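Local coordinates for polyketide synthase PksR (Bacillus subtilis, PDB 4U3V), which takes part in making the antibiotic bacillaene; this chain is the double-hotdog enoyl-isomerase domain of the trans-acyltransferase polyketide synthase, at residues Gly133-Lys138 against Ser272-His277; Thr150-Ile155 against Leu177-Lys182; Ala186-Pro191 against Cys247-Thr252; Phe263-Ile268 against Ser279-Lys284. All coordinates share one frame; numbering follows the deposited sequence.

Contact 1 of 4, residues Gly133-Lys138 against Ser272-His277; sequences GSFEPK and SETVLH
Lys138 lies across Thr274 and then over the ring of His277. Its CB packs on Thr274, 3.9 Å from CG2. CG turns beside the backbone N (chi1 -64°) and still skirts Thr274 OG1. The chain then bends at chi3 (-122°), which brings CE over one face of the imidazole. This is a CH-pi contact, with CE 3.6 Å from the centroid of the His277 ring. NZ goes on to a salt bridge with Asp266. The opposite face of the imidazole meets the Phe135 ring, whose plane is turned 31° from that of His277. Glu136 O lies at the imidazole edge. The histidine is thus enclosed from both faces, and its nitrogens are held too. NE2 shares a 2.7 Å hydrogen bond with Thr274 OG1, and ND1 bonds to Gln237. Thr274 OG1 also accepts from Lys138 N at 2.8 Å. One hydroxyl therefore ties the loop backbone to the imidazole. Thr274 N returns a bond to Lys138 O at 2.9 Å, in the carbonyl plane. The far rim of Phe135 rests on strand backbone, with CE2 3.2 Å from Thr274 O near the ring plane. The loop that leaves the N-terminal hotdog is fastened to strand 274-283 of the C-terminal one, one of the links between the two halves of a double hotdog.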
# COMPACT_ATOMS: atom_id res chain seq x y z
N GLY A 133 -9.48 16.68 -4.54
CA GLY A 133 -9.59 16.08 -5.87
C GLY A 133 -10.75 15.13 -5.89
O GLY A 133 -10.99 14.42 -4.92
N SER A 134 -11.54 15.17 -6.96
CA SER A 134 -12.68 14.29 -7.04
C SER A 134 -12.21 12.89 -7.41
O SER A 134 -11.10 12.72 -7.92
CB SER A 134 -13.72 14.82 -8.03
OG SER A 134 -13.26 14.69 -9.36
N PHE A 135 -13.00 11.89 -7.07
CA PHE A 135 -12.73 10.54 -7.52
C PHE A 135 -13.76 10.17 -8.58
O PHE A 135 -14.96 10.04 -8.30
CB PHE A 135 -12.78 9.55 -6.35
CG PHE A 135 -12.55 8.12 -6.75
CD1 PHE A 135 -11.26 7.63 -6.92
CD2 PHE A 135 -13.62 7.27 -7.02
CE1 PHE A 135 -11.05 6.35 -7.38
CE2 PHE A 135 -13.41 5.97 -7.44
CZ PHE A 135 -12.12 5.50 -7.62
N GLU A 136 -13.28 10.01 -9.81
CA GLU A 136 -14.12 9.61 -10.92
C GLU A 136 -13.89 8.14 -11.20
O GLU A 136 -12.83 7.76 -11.71
CB GLU A 136 -13.81 10.46 -12.16
CG GLU A 136 -13.72 11.96 -11.89
CD GLU A 136 -15.09 12.61 -11.64
OE1 GLU A 136 -16.12 12.02 -12.05
OE2 GLU A 136 -15.13 13.69 -11.03
N PRO A 137 -14.87 7.30 -10.83
CA PRO A 137 -14.84 5.86 -11.05
C PRO A 137 -14.74 5.49 -12.54
O PRO A 137 -15.12 6.28 -13.42
CB PRO A 137 -16.17 5.37 -10.46
CG PRO A 137 -16.60 6.44 -9.52
CD PRO A 137 -16.08 7.72 -10.09
N LYS A 138 -14.15 4.33 -12.81
CA LYS A 138 -13.96 3.83 -14.16
C LYS A 138 -14.68 2.50 -14.22
O LYS A 138 -14.93 1.88 -13.19
CB LYS A 138 -12.47 3.68 -14.47
CG LYS A 138 -11.68 4.99 -14.47
CD LYS A 138 -10.22 4.74 -14.82
CE LYS A 138 -9.29 5.23 -13.73
NZ LYS A 138 -7.95 4.57 -13.83
N SER A 272 -18.09 -4.05 -10.94
CA SER A 272 -17.46 -3.57 -12.17
C SER A 272 -16.99 -2.12 -12.23
O SER A 272 -16.73 -1.58 -13.31
CB SER A 272 -18.40 -3.85 -13.35
OG SER A 272 -17.99 -5.00 -14.06
N GLU A 273 -16.88 -1.47 -11.07
CA GLU A 273 -16.39 -0.10 -11.08
C GLU A 273 -15.25 0.09 -10.10
O GLU A 273 -15.18 -0.60 -9.06
CB GLU A 273 -17.50 0.89 -10.77
CG GLU A 273 -18.25 0.58 -9.49
CD GLU A 273 -19.68 1.10 -9.51
OE1 GLU A 273 -20.01 1.89 -10.43
OE2 GLU A 273 -20.46 0.73 -8.60
N THR A 274 -14.39 1.04 -10.43
CA THR A 274 -13.20 1.31 -9.60
C THR A 274 -13.46 2.18 -8.38
O THR A 274 -14.29 3.10 -8.41
CB THR A 274 -12.09 2.05 -10.35
OG1 THR A 274 -12.50 3.37 -10.70
CG2 THR A 274 -11.61 1.25 -11.57
N VAL A 275 -12.80 1.83 -7.28
CA VAL A 275 -13.07 2.48 -5.99
C VAL A 275 -11.81 3.09 -5.34
O VAL A 275 -11.91 3.85 -4.37
CB VAL A 275 -13.70 1.43 -5.04
CG1 VAL A 275 -15.08 0.98 -5.55
CG2 VAL A 275 -12.80 0.22 -4.89
N LEU A 276 -10.66 2.90 -5.99
CA LEU A 276 -9.41 3.46 -5.50
C LEU A 276 -8.39 3.27 -6.62
O LEU A 276 -8.44 2.23 -7.30
CB LEU A 276 -8.99 2.65 -4.27
CG LEU A 276 -7.59 2.83 -3.68
CD1 LEU A 276 -7.40 4.25 -3.20
CD2 LEU A 276 -7.39 1.86 -2.50
N HIS A 277 -7.61 4.31 -6.90
CA HIS A 277 -6.59 4.31 -7.97
C HIS A 277 -5.24 4.58 -7.37
O HIS A 277 -5.05 5.57 -6.65
CB HIS A 277 -6.84 5.36 -9.06
CG HIS A 277 -8.24 5.35 -9.65
ND1 HIS A 277 -8.89 6.49 -10.01
CD2 HIS A 277 -9.13 4.30 -9.92
CE1 HIS A 277 -10.14 6.19 -10.43
NE2 HIS A 277 -10.27 4.85 -10.43

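Contact 2 of 4, residues Thr150-Ile155 against Leu177-Lys182; sequences TKLHHI and LYRDHK
The guanidinium of Arg179 has Leu152 over one face. Leu152 CD1 stands 3.9 Å from Arg179 CZ, displaced toward the rim of the group, and the two side chains cross at about a right angle. Arg179 leaves its strand with CG opposite the backbone N (chi1 -173°) and bends at chi3 (69°), which brings the flat group over the leucine methyls. NH1 is fixed by Glu220, through a salt bridge, and by Ser217 O. The phenol ring of Tyr178 is met obliquely by Lys151. These two side chains run side by side in the same direction. Lys151 CB is 3.6 Å from Tyr178 CD1, and the lysine bends only at its last torsion (57°). NZ there makes a weak hydrogen bond to Tyr178 OH at 3.1 Å. The same NZ donates to a water that also joins Leu152 O and Leu177 N. Leu177 CB packs 3.9 Å from Leu152 CD1, and Leu177 CD1 meets Ile155 CD1 at 3.8 Å. Thr150 and Arg179 form an antiparallel hydrogen-bonded pair, each N bonded to the other's O, and Lys151 and Tyr178 the non-hydrogen-bonded pair next to it. Leu152 N adds a nearly straight bond to Leu177 O at 2.9 Å. A second water links Thr150 OG1 to Arg179 O. The short strand 150-151 pairs antiparallel with strand 174-180 at the edge of the C-terminal hotdog's sheet.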
# COMPACT_ATOMS: atom_id res chain seq x y z
N THR A 150 -3.85 -15.53 -18.12
CA THR A 150 -3.67 -16.91 -17.71
C THR A 150 -3.89 -17.03 -16.21
O THR A 150 -3.16 -16.40 -15.42
CB THR A 150 -2.26 -17.43 -18.07
OG1 THR A 150 -2.04 -17.33 -19.48
CG2 THR A 150 -2.08 -18.88 -17.64
N LYS A 151 -4.85 -17.85 -15.81
CA LYS A 151 -5.04 -18.17 -14.39
C LYS A 151 -3.85 -18.91 -13.80
O LYS A 151 -3.30 -19.84 -14.40
CB LYS A 151 -6.31 -19.00 -14.18
CG LYS A 151 -6.61 -19.29 -12.72
CD LYS A 151 -7.88 -20.11 -12.56
CE LYS A 151 -8.35 -20.14 -11.12
NZ LYS A 151 -8.56 -18.75 -10.64
N LEU A 152 -3.41 -18.46 -12.62
CA LEU A 152 -2.29 -19.08 -11.93
C LEU A 152 -2.82 -19.98 -10.82
O LEU A 152 -3.92 -19.78 -10.32
CB LEU A 152 -1.39 -18.00 -11.30
CG LEU A 152 -0.92 -16.96 -12.31
CD1 LEU A 152 0.02 -15.98 -11.61
CD2 LEU A 152 -0.20 -17.64 -13.47
N HIS A 153 -2.05 -21.01 -10.49
CA HIS A 153 -2.42 -21.99 -9.48
C HIS A 153 -1.32 -22.01 -8.44
O HIS A 153 -0.27 -21.40 -8.63
CB HIS A 153 -2.54 -23.37 -10.13
CG HIS A 153 -3.55 -23.41 -11.25
ND1 HIS A 153 -4.88 -23.44 -11.03
CD2 HIS A 153 -3.39 -23.27 -12.63
CE1 HIS A 153 -5.53 -23.35 -12.20
NE2 HIS A 153 -4.62 -23.25 -13.18
N HIS A 154 -1.56 -22.72 -7.34
CA HIS A 154 -0.63 -22.70 -6.22
C HIS A 154 -0.34 -21.27 -5.81
O HIS A 154 0.83 -20.85 -5.80
CB HIS A 154 0.65 -23.42 -6.58
CG HIS A 154 0.42 -24.78 -7.20
ND1 HIS A 154 -0.32 -25.74 -6.59
CD2 HIS A 154 0.78 -25.30 -8.44
CE1 HIS A 154 -0.42 -26.81 -7.39
NE2 HIS A 154 0.26 -26.55 -8.52
N ILE A 155 -1.36 -20.53 -5.45
CA ILE A 155 -1.21 -19.15 -5.05
C ILE A 155 -0.22 -18.91 -3.90
O ILE A 155 0.30 -17.83 -3.80
CB ILE A 155 -2.57 -18.52 -4.74
CG1 ILE A 155 -3.32 -18.17 -6.01
CG2 ILE A 155 -2.41 -17.27 -3.93
CD1 ILE A 155 -2.46 -18.16 -7.24
N LEU A 177 -5.30 -15.19 -8.98
CA LEU A 177 -4.42 -14.38 -9.84
C LEU A 177 -4.58 -14.79 -11.31
O LEU A 177 -4.53 -15.97 -11.62
CB LEU A 177 -2.97 -14.64 -9.47
CG LEU A 177 -2.61 -14.12 -8.07
CD1 LEU A 177 -1.23 -14.62 -7.73
CD2 LEU A 177 -2.61 -12.60 -8.11
N TYR A 178 -4.61 -13.80 -12.19
CA TYR A 178 -4.56 -14.05 -13.63
C TYR A 178 -3.54 -13.08 -14.22
O TYR A 178 -3.63 -11.88 -13.98
CB TYR A 178 -5.92 -13.75 -14.24
CG TYR A 178 -7.05 -14.47 -13.54
CD1 TYR A 178 -7.60 -15.63 -14.09
CD2 TYR A 178 -7.61 -13.94 -12.38
CE1 TYR A 178 -8.66 -16.27 -13.46
CE2 TYR A 178 -8.70 -14.55 -11.77
CZ TYR A 178 -9.20 -15.73 -12.30
OH TYR A 178 -10.27 -16.35 -11.65
N ARG A 179 -2.65 -13.57 -15.07
CA ARG A 179 -1.42 -12.84 -15.39
C ARG A 179 -1.13 -12.85 -16.88
O ARG A 179 -1.46 -13.83 -17.55
CB ARG A 179 -0.25 -13.52 -14.69
CG ARG A 179 1.08 -12.78 -14.80
CD ARG A 179 2.12 -13.45 -13.89
NE ARG A 179 2.50 -14.78 -14.39
CZ ARG A 179 3.24 -15.66 -13.70
NH1 ARG A 179 3.75 -15.34 -12.51
NH2 ARG A 179 3.53 -16.85 -14.22
N ASP A 180 -0.49 -11.79 -17.38
CA ASP A 180 0.22 -11.90 -18.66
C ASP A 180 1.49 -11.04 -18.60
O ASP A 180 1.85 -10.56 -17.51
CB ASP A 180 -0.68 -11.51 -19.86
CG ASP A 180 -0.97 -10.02 -19.96
OD1 ASP A 180 -0.45 -9.25 -19.15
OD2 ASP A 180 -1.71 -9.60 -20.89
N HIS A 181 2.21 -10.92 -19.71
CA HIS A 181 3.49 -10.25 -19.71
C HIS A 181 3.50 -8.82 -19.24
O HIS A 181 4.59 -8.24 -19.02
CB HIS A 181 4.15 -10.33 -21.10
CG HIS A 181 3.42 -9.55 -22.18
ND1 HIS A 181 2.26 -9.97 -22.74
CD2 HIS A 181 3.72 -8.32 -22.79
CE1 HIS A 181 1.80 -9.04 -23.60
NE2 HIS A 181 2.69 -8.03 -23.63
N LYS A 182 2.33 -8.18 -19.16
CA LYS A 182 2.37 -6.76 -18.79
C LYS A 182 1.41 -6.38 -17.68
O LYS A 182 1.28 -5.19 -17.36
CB LYS A 182 2.12 -5.87 -19.99
CG LYS A 182 0.84 -6.26 -20.73
CD LYS A 182 0.69 -5.46 -22.03
CE LYS A 182 -0.54 -5.92 -22.81
NZ LYS A 182 -1.59 -6.49 -21.91
O HOH W 1 -1.43 -14.87 -20.31
O HOH W 2 -5.92 -18.08 -9.19

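Contact 3 of 4, residues Ala186-Pro191 against Cys247-Thr252; sequences AKIRLP and CWLLIT
Two neighbouring antiparallel strands of the C-terminal hotdog, 183-190 and 247-257, meet here. Their backbones are joined by four hydrogen bonds. Ala186 and Leu249 exchange two of them, and Leu249 N to Ala186 O is 2.7 Å. Ile188 and Cys247 exchange the other two. Ile188 N points almost straight at Cys247 O (173° at the hydrogen), while the return bond from Cys247 N to Ile188 O is longer at 3.2 Å. Between these pairs, Lys187 and Trp248 stand on one face of the sheet. The lysine is fully extended, and chi1 at -164° sends the chain obliquely across the indole face. Its CB sits over the six-membered ring, 3.6 Å from the Trp248 centroid, in a CH-pi contact. CD follows over the same ring, 3.5 Å from Trp248 CZ2. The aliphatic chain thus lies on the indole face, and NZ forms a long, weak ion pair with Glu270. The other face of the sheet is apolar and turned to helix 205-219. There Ile188 CG1 touches Cys247 SG at 3.6 Å. Ile188 CG2 meets Leu249 CD1 at 4.1 Å, and Leu190 CD1 approaches Cys247 SG from farther along. Ile188 and Leu190 also touch the helix, at Ser210 and Met207. These two strands are part of the antiparallel sheet that wraps around helix 205-219, the arrangement of a hotdog fold.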
# COMPACT_ATOMS: atom_id res chain seq x y z
N ALA A 186 -5.78 -9.56 -9.67
CA ALA A 186 -5.81 -10.31 -8.42
C ALA A 186 -7.20 -10.14 -7.79
O ALA A 186 -7.74 -9.02 -7.76
CB ALA A 186 -4.74 -9.79 -7.45
N LYS A 187 -7.78 -11.23 -7.33
CA LYS A 187 -8.92 -11.10 -6.42
C LYS A 187 -8.40 -11.22 -4.99
O LYS A 187 -7.62 -12.13 -4.68
CB LYS A 187 -9.96 -12.19 -6.69
CG LYS A 187 -11.30 -11.86 -6.04
CD LYS A 187 -12.31 -12.97 -6.26
CE LYS A 187 -13.70 -12.52 -5.84
NZ LYS A 187 -14.61 -13.68 -6.04
N ILE A 188 -8.82 -10.29 -4.13
CA ILE A 188 -8.41 -10.33 -2.74
C ILE A 188 -9.58 -10.40 -1.78
O ILE A 188 -10.70 -10.07 -2.12
CB ILE A 188 -7.46 -9.16 -2.39
CG1 ILE A 188 -8.21 -7.82 -2.30
CG2 ILE A 188 -6.34 -9.09 -3.44
CD1 ILE A 188 -7.27 -6.63 -2.08
N ARG A 189 -9.29 -10.81 -0.55
CA ARG A 189 -10.25 -10.72 0.53
C ARG A 189 -9.68 -9.86 1.66
O ARG A 189 -8.64 -10.22 2.24
CB ARG A 189 -10.61 -12.13 1.01
CG ARG A 189 -11.34 -12.21 2.33
CD ARG A 189 -12.68 -12.92 2.18
NE ARG A 189 -13.67 -12.31 3.07
CZ ARG A 189 -14.83 -11.80 2.66
NH1 ARG A 189 -15.19 -11.87 1.39
NH2 ARG A 189 -15.65 -11.24 3.54
N LEU A 190 -10.31 -8.72 1.90
CA LEU A 190 -9.97 -7.86 3.03
C LEU A 190 -10.88 -8.18 4.23
O LEU A 190 -12.10 -8.30 4.07
CB LEU A 190 -10.15 -6.40 2.64
CG LEU A 190 -9.21 -5.94 1.53
CD1 LEU A 190 -9.52 -4.50 1.17
CD2 LEU A 190 -7.76 -6.14 1.96
N PRO A 191 -10.29 -8.22 5.44
CA PRO A 191 -10.97 -8.75 6.61
C PRO A 191 -11.90 -7.76 7.30
O PRO A 191 -12.30 -6.76 6.69
CB PRO A 191 -9.82 -9.16 7.54
CG PRO A 191 -8.65 -8.34 7.12
CD PRO A 191 -8.93 -7.73 5.76
N CYS A 247 -12.61 -7.81 -3.40
CA CYS A 247 -12.42 -6.87 -4.47
C CYS A 247 -11.25 -7.33 -5.34
O CYS A 247 -10.64 -8.38 -5.08
CB CYS A 247 -12.18 -5.47 -3.94
SG CYS A 247 -10.74 -5.32 -2.86
N TRP A 248 -11.09 -6.63 -6.45
CA TRP A 248 -10.09 -7.00 -7.45
C TRP A 248 -9.06 -5.90 -7.59
O TRP A 248 -9.33 -4.74 -7.35
CB TRP A 248 -10.78 -7.18 -8.80
CG TRP A 248 -11.76 -8.32 -8.83
CD1 TRP A 248 -13.09 -8.31 -8.40
CD2 TRP A 248 -11.53 -9.67 -9.31
NE1 TRP A 248 -13.67 -9.54 -8.55
CE2 TRP A 248 -12.79 -10.40 -9.11
CE3 TRP A 248 -10.44 -10.36 -9.82
CZ2 TRP A 248 -12.95 -11.74 -9.48
CZ3 TRP A 248 -10.62 -11.68 -10.25
CH2 TRP A 248 -11.85 -12.36 -10.07
N LEU A 249 -7.83 -6.30 -7.94
CA LEU A 249 -6.77 -5.30 -8.26
C LEU A 249 -6.35 -5.60 -9.71
O LEU A 249 -5.96 -6.73 -10.00
CB LEU A 249 -5.55 -5.50 -7.34
CG LEU A 249 -5.78 -5.57 -5.84
CD1 LEU A 249 -4.45 -5.82 -5.11
CD2 LEU A 249 -6.37 -4.22 -5.45
N LEU A 250 -6.36 -4.58 -10.56
CA LEU A 250 -5.89 -4.74 -11.93
C LEU A 250 -4.62 -3.90 -12.01
O LEU A 250 -4.64 -2.67 -11.83
CB LEU A 250 -6.97 -4.23 -12.91
CG LEU A 250 -6.53 -4.14 -14.38
CD1 LEU A 250 -5.91 -5.45 -14.83
CD2 LEU A 250 -7.72 -3.76 -15.25
N ILE A 251 -3.50 -4.58 -12.24
CA ILE A 251 -2.19 -3.94 -12.09
C ILE A 251 -1.46 -4.01 -13.43
O ILE A 251 -1.42 -5.05 -14.06
CB ILE A 251 -1.39 -4.74 -11.04
CG1 ILE A 251 -2.17 -4.60 -9.71
CG2 ILE A 251 0.07 -4.26 -11.00
CD1 ILE A 251 -1.64 -5.45 -8.60
N THR A 252 -0.98 -2.86 -13.90
CA THR A 252 -0.30 -2.78 -15.19
C THR A 252 1.10 -2.21 -15.04
O THR A 252 1.29 -1.20 -14.38
CB THR A 252 -1.14 -1.91 -16.14
OG1 THR A 252 -2.39 -2.59 -16.34
CG2 THR A 252 -0.45 -1.80 -17.49

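Contact 4 of 4, residues Phe263-Ile268 against Ser279-Lys284; sequences FDVDVI and SGYSLK
Asp264 reaches across to the backbone of Gly280. Its CG stands opposite the carbonyl carbon (chi1 -73°), which carries the carboxylate toward the other strand. Gly280 N donates to Asp264 OD1 at 3.1 Å, nearly along the C-O axis. Asp264 OD1 also lies 3.3 Å from Ser279 CA. Phe263 and Tyr281 form the antiparallel hydrogen-bonded pair beside it. Phe263 N donates to Tyr281 O, and Tyr281 N donates to Phe263 O, both at 2.9 Å. The second of these bonds lies in the carbonyl plane. Gly280 and Tyr281 together face Phe263, which makes a G1 beta bulge in the hairpin of strands 260-268 and 274-283. Gly280 takes the positive phi of this bulge (61°). The side chain of Asp264 therefore holds the glycine N at the irregular point of the strand. Both aromatic residues lie on the face turned to helix 205-219, but their side chains leave differently. Phe263 has CG beside its own N, and the ring presents its edge to Tyr281 O, which lies 3.6 Å from Phe263 CD2. Tyr281 has CG on the far side from its N (chi1 -163°). That swings its ring past Val265, with Tyr281 CD1 4.2 Å from Val265 CG2. The two CB atoms of Phe263 and Tyr281 remain 4.4 Å apart. Tyr281 OH is bonded to Thr208 O of the helix, and the side chains of Phe263 and Tyr281 both touch Ile215 of that helix.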
# COMPACT_ATOMS: atom_id res chain seq x y z
N PHE A 263 4.11 0.79 -11.59
CA PHE A 263 2.87 0.11 -11.95
C PHE A 263 1.71 1.06 -11.71
O PHE A 263 1.73 1.86 -10.78
CB PHE A 263 2.67 -1.15 -11.05
CG PHE A 263 3.70 -2.19 -11.25
CD1 PHE A 263 3.49 -3.19 -12.19
CD2 PHE A 263 4.93 -2.10 -10.60
CE1 PHE A 263 4.48 -4.15 -12.42
CE2 PHE A 263 5.95 -3.03 -10.87
CZ PHE A 263 5.71 -4.06 -11.76
N ASP A 264 0.68 0.94 -12.53
CA ASP A 264 -0.63 1.49 -12.16
C ASP A 264 -1.52 0.41 -11.55
O ASP A 264 -1.48 -0.76 -11.94
CB ASP A 264 -1.32 2.17 -13.38
CG ASP A 264 -0.68 3.50 -13.74
OD1 ASP A 264 0.27 3.97 -13.05
OD2 ASP A 264 -1.11 4.10 -14.77
N VAL A 265 -2.35 0.81 -10.58
CA VAL A 265 -3.16 -0.17 -9.88
C VAL A 265 -4.57 0.37 -9.76
O VAL A 265 -4.77 1.44 -9.16
CB VAL A 265 -2.66 -0.42 -8.43
CG1 VAL A 265 -3.55 -1.47 -7.77
CG2 VAL A 265 -1.21 -0.87 -8.43
N ASP A 266 -5.54 -0.34 -10.34
CA ASP A 266 -6.97 -0.01 -10.11
C ASP A 266 -7.63 -1.04 -9.21
O ASP A 266 -7.58 -2.25 -9.42
CB ASP A 266 -7.74 0.05 -11.44
CG ASP A 266 -7.40 1.28 -12.28
OD1 ASP A 266 -7.15 2.37 -11.73
OD2 ASP A 266 -7.48 1.18 -13.53
N VAL A 267 -8.30 -0.54 -8.16
CA VAL A 267 -9.03 -1.42 -7.28
C VAL A 267 -10.51 -1.36 -7.72
O VAL A 267 -11.01 -0.26 -7.91
CB VAL A 267 -8.99 -0.88 -5.83
CG1 VAL A 267 -9.69 -1.89 -4.95
CG2 VAL A 267 -7.53 -0.70 -5.38
N ILE A 268 -11.11 -2.52 -7.91
CA ILE A 268 -12.45 -2.63 -8.52
C ILE A 268 -13.38 -3.41 -7.59
O ILE A 268 -12.97 -4.39 -6.97
CB ILE A 268 -12.35 -3.33 -9.89
CG1 ILE A 268 -11.23 -2.68 -10.71
CG2 ILE A 268 -13.69 -3.35 -10.62
CD1 ILE A 268 -10.43 -3.68 -11.54
N SER A 279 -1.25 5.27 -8.96
CA SER A 279 -0.48 5.45 -10.18
C SER A 279 1.00 5.62 -9.83
O SER A 279 1.36 6.21 -8.80
CB SER A 279 -1.08 6.61 -11.01
OG SER A 279 -0.24 7.74 -10.97
N GLY A 280 1.89 4.99 -10.61
CA GLY A 280 3.31 5.05 -10.29
C GLY A 280 3.63 4.45 -8.93
O GLY A 280 4.39 5.01 -8.14
N TYR A 281 3.05 3.27 -8.68
CA TYR A 281 3.46 2.43 -7.57
C TYR A 281 4.84 1.87 -7.89
O TYR A 281 5.01 1.08 -8.85
CB TYR A 281 2.41 1.33 -7.45
CG TYR A 281 2.38 0.55 -6.16
CD1 TYR A 281 1.22 0.60 -5.34
CD2 TYR A 281 3.40 -0.32 -5.82
CE1 TYR A 281 1.16 -0.14 -4.16
CE2 TYR A 281 3.34 -1.05 -4.62
CZ TYR A 281 2.20 -0.97 -3.83
OH TYR A 281 2.13 -1.68 -2.64
N SER A 282 5.85 2.24 -7.08
CA SER A 282 7.27 2.08 -7.46
C SER A 282 7.93 0.98 -6.68
O SER A 282 7.87 0.99 -5.43
CB SER A 282 8.02 3.40 -7.11
OG SER A 282 7.57 4.46 -7.95
N LEU A 283 8.64 0.09 -7.39
CA LEU A 283 9.53 -0.90 -6.81
C LEU A 283 10.94 -0.65 -7.32
O LEU A 283 11.18 -0.45 -8.51
CB LEU A 283 9.10 -2.33 -7.18
CG LEU A 283 8.01 -2.98 -6.32
CD1 LEU A 283 6.70 -2.23 -6.46
CD2 LEU A 283 7.84 -4.43 -6.73
N LYS A 284 11.90 -0.76 -6.42
CA LYS A 284 13.31 -0.76 -6.78
C LYS A 284 13.83 -2.18 -6.98
O LYS A 284 13.61 -3.05 -6.11
CB LYS A 284 14.11 -0.06 -5.67
CG LYS A 284 15.60 -0.02 -5.90
CD LYS A 284 16.31 0.76 -4.81
CE LYS A 284 17.82 0.57 -4.86
NZ LYS A 284 18.48 1.47 -5.85

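How the contacts relate
Contacts 2, 3 and 4 lie within the C-terminal hotdog, and contact 1 joins it to the N-terminal one. Along the chain, contacts 2 and 3 are nested in the loop closed by contact 1, while contacts 1 and 4 have alternating segments. Strands 150-151, 174-180, 183-190, 247-257, 260-268 and 274-283 neighbour one another in that order. Contacts 2 and 3 are 13 Å apart between centres, 3 and 4 are 12 Å apart, and 1 and 4 are 14 Å apart. Each of these pairs touches. Contacts 1 and 2 are 25 Å apart between centres. Together they trace the C-terminal hotdog from its edge strand to strand 274-283, where contact 1 links it to the loop after the N-terminal half.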